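Local structure of protein BIM1 (Saccharomyces cerevisiae, 4E61) at residues T57-I62 and F88-E93. The protein binds microtubules, including their plus ends, and belongs to the MAPRE (EB1) family, this chain being its C-terminal EB1-like part, which forms a dimer. Numbering follows the deposited sequence.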
# COMPACT_ATOMS: atom_id res chain seq x y z
N THR A 57 4.37 -16.02 22.55
CA THR A 57 4.98 -17.31 22.86
C THR A 57 6.10 -17.16 23.91
O THR A 57 6.09 -17.88 24.90
CB THR A 57 5.44 -17.96 21.55
OG1 THR A 57 4.27 -18.37 20.83
CG2 THR A 57 6.37 -19.14 21.76
N THR A 58 7.03 -16.20 23.71
CA THR A 58 8.10 -16.03 24.70
C THR A 58 7.63 -15.39 25.99
O THR A 58 8.26 -15.61 27.01
CB THR A 58 9.46 -15.55 24.16
OG1 THR A 58 9.72 -14.19 24.50
CG2 THR A 58 9.70 -15.89 22.71
N GLN A 59 6.51 -14.66 25.96
CA GLN A 59 5.91 -14.09 27.17
C GLN A 59 5.30 -15.22 28.02
O GLN A 59 5.37 -15.15 29.25
CB GLN A 59 4.82 -13.09 26.81
CG GLN A 59 5.16 -11.69 27.28
CD GLN A 59 4.30 -10.65 26.62
OE1 GLN A 59 3.15 -10.90 26.23
NE2 GLN A 59 4.86 -9.46 26.47
N ASP A 60 4.73 -16.25 27.35
CA ASP A 60 4.17 -17.42 28.01
C ASP A 60 5.28 -18.22 28.72
O ASP A 60 5.06 -18.64 29.85
CB ASP A 60 3.37 -18.27 27.00
CG ASP A 60 2.11 -17.60 26.47
OD1 ASP A 60 1.78 -16.47 26.94
OD2 ASP A 60 1.45 -18.19 25.58
N LEU A 61 6.48 -18.31 28.15
CA LEU A 61 7.60 -19.00 28.79
C LEU A 61 8.19 -18.20 29.97
O LEU A 61 8.71 -18.80 30.90
CB LEU A 61 8.70 -19.36 27.78
CG LEU A 61 8.29 -20.01 26.46
CD1 LEU A 61 9.52 -20.32 25.62
CD2 LEU A 61 7.47 -21.28 26.68
N ILE A 62 8.14 -16.85 29.92
CA ILE A 62 8.64 -15.99 31.01
C ILE A 62 7.62 -16.03 32.17
O ILE A 62 8.03 -16.16 33.33
CB ILE A 62 8.99 -14.54 30.55
CG1 ILE A 62 10.03 -14.53 29.40
CG2 ILE A 62 9.50 -13.70 31.74
CD1 ILE A 62 10.02 -13.28 28.52
N PHE A 88 12.61 -6.00 26.87
CA PHE A 88 12.65 -5.94 25.42
C PHE A 88 11.37 -6.48 24.84
O PHE A 88 10.78 -5.82 23.98
CB PHE A 88 13.88 -6.69 24.87
CG PHE A 88 14.04 -6.59 23.38
CD1 PHE A 88 14.65 -5.49 22.80
CD2 PHE A 88 13.53 -7.57 22.54
CE1 PHE A 88 14.80 -5.40 21.41
CE2 PHE A 88 13.66 -7.47 21.15
CZ PHE A 88 14.30 -6.39 20.60
N VAL A 89 10.90 -7.65 25.32
CA VAL A 89 9.66 -8.30 24.88
C VAL A 89 8.48 -7.34 25.06
O VAL A 89 7.67 -7.22 24.15
CB VAL A 89 9.43 -9.71 25.50
CG1 VAL A 89 8.04 -10.24 25.18
CG2 VAL A 89 10.48 -10.70 25.02
N LYS A 90 8.44 -6.61 26.20
CA LYS A 90 7.38 -5.65 26.50
C LYS A 90 7.44 -4.40 25.62
O LYS A 90 6.39 -3.86 25.27
CB LYS A 90 7.31 -5.30 28.00
CG LYS A 90 6.67 -6.40 28.87
CD LYS A 90 5.17 -6.58 28.59
CE LYS A 90 4.55 -7.70 29.41
NZ LYS A 90 3.11 -7.85 29.11
N LYS A 91 8.65 -3.97 25.23
CA LYS A 91 8.87 -2.84 24.33
C LYS A 91 8.29 -3.17 22.96
O LYS A 91 7.57 -2.34 22.40
CB LYS A 91 10.38 -2.51 24.21
CG LYS A 91 10.89 -1.60 25.32
CD LYS A 91 12.40 -1.33 25.19
CE LYS A 91 13.15 -1.90 26.37
NZ LYS A 91 14.61 -1.73 26.24
N VAL A 92 8.54 -4.40 22.45
CA VAL A 92 8.04 -4.90 21.16
C VAL A 92 6.52 -4.99 21.19
O VAL A 92 5.86 -4.59 20.23
CB VAL A 92 8.68 -6.25 20.71
CG1 VAL A 92 8.23 -6.63 19.32
CG2 VAL A 92 10.20 -6.19 20.73
N GLU A 93 5.96 -5.51 22.30
CA GLU A 93 4.53 -5.66 22.49
C GLU A 93 3.82 -4.31 22.45
O GLU A 93 2.78 -4.20 21.80
CB GLU A 93 4.21 -6.42 23.78
CG GLU A 93 2.85 -7.11 23.72
CD GLU A 93 2.13 -7.34 25.04
OE1 GLU A 93 0.94 -6.97 25.14
OE2 GLU A 93 2.74 -7.93 25.97
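Gln59 reaches across from helix 2-63 and donates an amide N-H to Glu93 on helix 84-101. NE2 of Gln59 lies 2.7 Å from OE2 of Glu93. The bond is bent, with an N-H...O angle of 143°, and OE2 receives it on its anti lone pair. The amide and carboxylate planes stand 64° apart. The amide oxygen OE1 of Gln59 is also near, 3.0 Å from OE2 of Glu93, but both are acceptors. This closeness probably weakens the grip. Val89 runs alongside the glutamine chain in the opposite direction. Its CG1 is 3.5 Å from NE2 of Gln59 and also touches CG of Gln59. Its other methyl, CG2, meets the hydroxyl OG1 of Thr58 at 3.6 Å and more loosely approaches CD1 of Ile62. The Lys90 side chain crosses that of Gln59 at about a right angle. A bend at chi2 (-68°) brings its CE to 3.4 Å from NE2 of Gln59. Its NZ forms a salt bridge with OE2 of Glu93 at 3.2 Å, on the syn side. One carboxylate oxygen thus accepts from both helices. Replacing Glu93 with an alanine would probably leave the Gln59 amide without its acceptor across the contact and Lys90 without this salt-bridge partner.

A weak hydrogen bond between OE1 of Gln59 and ND1 of His56 is consistent with NE2 being turned toward Glu93. The two short helix segments run roughly antiparallel, 10.8 Å apart at their axes. Glu93 also packs on Val55 and His56, just before Thr57. Val89 and Thr58 both touch Phe88 of the second subunit, so the apolar side continues into the dimer interface. The short helix folds back on the long coiled-coil helix, building the four-helix bundle of EB1-like dimers. Here hydrogen-bonded polar groups lie beside apolar packing, and the nearby lysine probably stabilises the negative charge of Glu93.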